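Uncharacterized protein (Staphylococcus aureus subsp. aureus, PDB 3H04) is of unknown function but has an alpha/beta-hydrolase fold of the feruloyl-esterase-like type and is probably a serine hydrolase. Local coordinates at residues Y128-N132 and Y194-N200; V225-E229 and T239-V243. One frame throughout, in Å; residues are numbered along the deposited sequence.

Contact 1 (Y128-N132 and Y194-N200)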
# COMPACT_ATOMS: atom_id res chain seq x y z
N TYR A 128 3.08 -3.18 6.57
CA TYR A 128 2.99 -3.15 8.00
C TYR A 128 1.54 -2.97 8.39
O TYR A 128 0.77 -2.49 7.60
CB TYR A 128 3.81 -1.99 8.57
CG TYR A 128 3.68 -0.66 7.85
CD1 TYR A 128 2.78 0.30 8.29
CD2 TYR A 128 4.43 -0.38 6.70
CE1 TYR A 128 2.64 1.53 7.64
CE2 TYR A 128 4.33 0.89 6.04
CZ TYR A 128 3.44 1.81 6.54
OH TYR A 128 3.28 3.00 5.92
N SER A 129 1.21 -3.33 9.62
CA SER A 129 -0.18 -3.28 10.14
C SER A 129 -0.38 -2.19 11.21
O SER A 129 -1.43 -2.12 11.88
CB SER A 129 -0.50 -4.64 10.76
OG SER A 129 0.32 -4.92 11.92
N ARG A 130 0.67 -1.43 11.47
CA ARG A 130 0.64 -0.44 12.56
C ARG A 130 1.65 0.66 12.24
O ARG A 130 2.63 0.41 11.52
CB ARG A 130 0.97 -1.13 13.88
CG ARG A 130 2.23 -1.97 13.75
CD ARG A 130 2.66 -2.71 14.99
NE ARG A 130 3.90 -3.46 14.72
CZ ARG A 130 4.49 -4.25 15.61
NH1 ARG A 130 3.98 -4.40 16.82
NH2 ARG A 130 5.62 -4.89 15.31
N ILE A 131 1.38 1.86 12.73
CA ILE A 131 2.34 2.99 12.65
C ILE A 131 3.03 3.29 13.97
O ILE A 131 4.09 3.92 13.96
CB ILE A 131 1.70 4.27 12.09
CG1 ILE A 131 0.49 4.70 12.88
CG2 ILE A 131 1.28 4.03 10.63
CD1 ILE A 131 -0.05 6.03 12.44
N ASN A 132 2.46 2.82 15.08
CA ASN A 132 3.01 3.03 16.41
C ASN A 132 4.08 2.01 16.67
O ASN A 132 3.86 1.07 17.43
CB ASN A 132 1.92 2.92 17.48
CG ASN A 132 2.45 3.20 18.88
OD1 ASN A 132 3.54 3.77 19.03
ND2 ASN A 132 1.69 2.82 19.90
N TYR A 194 -1.60 8.98 17.02
CA TYR A 194 -1.11 7.88 16.18
C TYR A 194 -1.10 6.54 16.91
O TYR A 194 -0.89 5.50 16.26
CB TYR A 194 0.31 8.19 15.69
CG TYR A 194 1.33 8.14 16.79
CD1 TYR A 194 2.06 6.97 17.04
CD2 TYR A 194 1.57 9.23 17.62
CE1 TYR A 194 2.97 6.90 18.06
CE2 TYR A 194 2.50 9.17 18.65
CZ TYR A 194 3.20 8.00 18.86
OH TYR A 194 4.13 7.92 19.89
N THR A 195 -1.32 6.53 18.23
CA THR A 195 -1.34 5.25 18.99
C THR A 195 -2.73 4.60 19.02
O THR A 195 -2.90 3.55 19.63
CB THR A 195 -0.92 5.42 20.47
OG1 THR A 195 -1.94 6.17 21.15
CG2 THR A 195 0.44 6.13 20.60
N ASP A 196 -3.70 5.25 18.40
CA ASP A 196 -5.09 4.86 18.44
C ASP A 196 -5.37 3.62 17.60
O ASP A 196 -4.75 3.42 16.55
CB ASP A 196 -5.93 6.07 17.97
CG ASP A 196 -7.40 5.84 18.07
OD1 ASP A 196 -8.00 6.38 19.03
OD2 ASP A 196 -7.97 5.13 17.21
N SER A 197 -6.30 2.77 18.05
CA SER A 197 -6.51 1.46 17.38
C SER A 197 -7.01 1.61 15.96
O SER A 197 -6.85 0.70 15.14
CB SER A 197 -7.46 0.55 18.17
OG SER A 197 -8.77 1.08 18.14
N LYS A 198 -7.56 2.77 15.62
CA LYS A 198 -7.85 3.07 14.22
C LYS A 198 -6.66 2.81 13.28
O LYS A 198 -6.85 2.29 12.17
CB LYS A 198 -8.31 4.51 14.07
CG LYS A 198 -8.78 4.85 12.68
CD LYS A 198 -9.28 6.25 12.55
CE LYS A 198 -9.69 6.53 11.11
NZ LYS A 198 -10.35 7.87 11.04
N TYR A 199 -5.46 3.18 13.72
CA TYR A 199 -4.27 3.15 12.86
C TYR A 199 -3.32 1.97 13.12
O TYR A 199 -2.29 1.88 12.46
CB TYR A 199 -3.47 4.46 13.03
CG TYR A 199 -4.34 5.71 13.10
CD1 TYR A 199 -5.00 6.19 11.97
CD2 TYR A 199 -4.51 6.39 14.30
CE1 TYR A 199 -5.79 7.37 12.05
CE2 TYR A 199 -5.32 7.53 14.41
CZ TYR A 199 -5.95 8.00 13.28
OH TYR A 199 -6.75 9.11 13.41
N ASN A 200 -3.68 1.10 14.05
CA ASN A 200 -2.85 0.02 14.58
C ASN A 200 -3.75 -1.20 14.73
O ASN A 200 -4.64 -1.22 15.63
CB ASN A 200 -2.25 0.45 15.90
CG ASN A 200 -1.46 1.69 15.75
OD1 ASN A 200 -1.94 2.81 16.06
ND2 ASN A 200 -0.29 1.55 15.15
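Ile131 sets the end of its side chain in the corner formed by Tyr194 and Tyr199. Its CD1 lies 3.9 Å from Tyr194 CB and 3.8 Å from Tyr199 CB, so the methyl meets the first carbon of each tyrosine side chain. The torsions place it there: CG1 sits between the backbone N and the carbonyl carbon (chi1 55°), and CD1 continues the chain in an extended line toward the tyrosines. Leu75, Tyr108, Trp185 and Ile186 also pack on Ile131.

Asn132 turns its amide to the edge of the Tyr194 ring. OD1 lies near the ring plane, 3.3 Å from Tyr194 CE1, and amide and ring stand nearly perpendicular, at 87°. The ND2 end of the same amide lies 3.6 Å from Thr195 CG2. That methyl also rests over one face of the Tyr194 ring, toward its rim. Asn132 thus fits against both neighbours, with CG anti to its backbone N (chi1 -177°).

The Asn200 side chain packs on the backbone at Ile131 and Asn132. Arg130 gives the contact its CB, while its extended chain leads away to Glu227. The Tyr199 hydroxyl bonds to Asp76. In its own segment Asp196 OD2 accepts from Lys198 N at 2.9 Å, forming an Asx turn.

Both loops belong to the alpha/beta-hydrolase fold and lie at the ends of the helical region that follows strand 121-125. Apolar and ring-edge contacts hold the loop after that strand to the loop before helix 203-206. The charged ends of Arg130 and Lys198 turn to partners beyond the two segments, Glu227 and Asp76.

Contact 2 (V225-E229 and T239-V243)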
# COMPACT_ATOMS: atom_id res chain seq x y z
N VAL A 225 11.52 -6.23 8.55
CA VAL A 225 10.84 -7.52 8.33
C VAL A 225 10.04 -7.97 9.57
O VAL A 225 9.06 -8.70 9.45
CB VAL A 225 11.87 -8.62 7.89
CG1 VAL A 225 12.81 -8.99 9.04
CG2 VAL A 225 11.11 -9.83 7.35
N GLU A 226 10.44 -7.53 10.75
CA GLU A 226 9.59 -7.75 11.93
C GLU A 226 8.13 -7.30 11.82
O GLU A 226 7.26 -7.86 12.52
CB GLU A 226 10.23 -7.19 13.23
CG GLU A 226 11.50 -7.91 13.61
CD GLU A 226 12.81 -7.30 12.99
OE1 GLU A 226 12.79 -6.57 11.98
OE2 GLU A 226 13.89 -7.58 13.55
N GLU A 227 7.82 -6.33 10.95
CA GLU A 227 6.42 -5.93 10.76
C GLU A 227 5.59 -7.06 10.13
O GLU A 227 4.41 -7.27 10.48
CB GLU A 227 6.29 -4.65 9.94
CG GLU A 227 6.88 -3.41 10.64
CD GLU A 227 6.25 -3.20 12.05
OE1 GLU A 227 5.01 -3.36 12.20
OE2 GLU A 227 7.00 -2.91 13.02
N SER A 228 6.23 -7.80 9.24
CA SER A 228 5.59 -8.98 8.65
C SER A 228 5.52 -10.13 9.65
O SER A 228 4.47 -10.82 9.72
CB SER A 228 6.34 -9.44 7.40
OG SER A 228 6.06 -8.63 6.27
N GLU A 229 6.61 -10.34 10.41
CA GLU A 229 6.62 -11.38 11.48
C GLU A 229 5.50 -11.10 12.47
O GLU A 229 4.78 -12.00 12.88
CB GLU A 229 7.97 -11.47 12.19
CG GLU A 229 9.14 -11.84 11.29
CD GLU A 229 10.53 -11.62 11.92
OE1 GLU A 229 10.66 -11.13 13.07
OE2 GLU A 229 11.50 -11.98 11.23
N THR A 239 0.99 -16.94 3.88
CA THR A 239 2.00 -17.51 3.00
C THR A 239 3.06 -16.42 3.02
O THR A 239 2.71 -15.22 2.86
CB THR A 239 1.46 -17.72 1.55
OG1 THR A 239 0.40 -18.68 1.57
CG2 THR A 239 2.54 -18.20 0.56
N PHE A 240 4.31 -16.82 3.21
CA PHE A 240 5.39 -15.88 3.47
C PHE A 240 6.58 -16.21 2.53
O PHE A 240 7.16 -17.32 2.58
CB PHE A 240 5.80 -15.98 4.92
CG PHE A 240 6.74 -14.91 5.41
CD1 PHE A 240 6.97 -13.72 4.72
CD2 PHE A 240 7.38 -15.12 6.64
CE1 PHE A 240 7.88 -12.74 5.25
CE2 PHE A 240 8.24 -14.15 7.19
CZ PHE A 240 8.49 -12.94 6.47
N GLU A 241 6.91 -15.23 1.71
CA GLU A 241 8.18 -15.20 1.01
C GLU A 241 9.11 -14.21 1.67
O GLU A 241 8.94 -12.96 1.59
CB GLU A 241 7.96 -14.81 -0.45
CG GLU A 241 7.19 -15.87 -1.22
CD GLU A 241 8.05 -17.07 -1.48
OE1 GLU A 241 9.14 -16.89 -2.09
OE2 GLU A 241 7.65 -18.19 -1.10
N ARG A 242 10.13 -14.78 2.27
CA ARG A 242 11.09 -14.07 3.08
C ARG A 242 12.33 -14.00 2.19
O ARG A 242 13.11 -14.94 2.08
CB ARG A 242 11.31 -14.86 4.38
CG ARG A 242 11.86 -14.08 5.50
CD ARG A 242 12.34 -14.96 6.69
NE ARG A 242 13.13 -14.04 7.47
CZ ARG A 242 12.66 -13.27 8.43
NH1 ARG A 242 11.45 -13.48 8.94
NH2 ARG A 242 13.48 -12.40 8.99
N VAL A 243 12.47 -12.88 1.51
CA VAL A 243 13.48 -12.71 0.47
C VAL A 243 14.81 -12.30 1.11
O VAL A 243 14.85 -11.38 1.92
CB VAL A 243 13.01 -11.68 -0.56
CG1 VAL A 243 14.10 -11.40 -1.64
CG2 VAL A 243 11.71 -12.17 -1.19
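Val225 meets the strand with both of its methyls. CG2 is at the edge of the Phe240 ring, 4.2 Å from CZ of Phe240. The same methyl lies over one face of the Arg242 guanidinium, 3.6 Å above its plane and toward the rim. CG1 reaches Arg242 NH2 at 3.5 Å. The branches spread this way because CG2 is anti to the backbone N of Val225 and CG1 lies between that N and the carbonyl carbon, at chi1 69°.

Ser228, further along helix 226-232, brings CB to 4.2 Å from Phe240 CZ. Its hydroxyl bonds to His216 on strand 212-217.

Glu229 completes the contact with a salt bridge. Its chain is extended beyond CG, and OE2 accepts from both NH1 and NH2 of Arg242. The bond from Arg242 NH1 to Glu229 OE2 is 2.7 Å, with an N-H...O angle of 146°. It uses the anti lone pair and runs close to the guanidinium plane. The bond from Arg242 NH2 to the same OE2 is weak, at 3.0 Å. The carboxylate and guanidinium planes are 30° apart.

This contact packs the helix of a beta-alpha-beta unit against its second strand, 238-243, the outermost strand on this side of the sheet. Apolar groups lie beneath an exposed arginine. That arginine makes one firm and one weak bond to a single oxygen, consistent with restrained turning of the guanidinium.

From the N terminus, the chain passes through six strands of the sheet, ending with strand 121-125, before reaching contact 1. Segment 128-132 follows that strand. Next comes a region about half helical and without strands. It returns at 194-200, where contact 1 closes a long loop. Strand 212-217 follows, then contact 2 closes a short loop between helix 226-232 and strand 238-243. The two contacts are in series, neither nested nor crossed. Contact 1 ties the two ends of the helical region together, and contact 2 ties a helix to the edge of the sheet. Glu227 of segment 225-229 connects them, through its salt bridge to Arg130 and the packing of its CB against Tyr128.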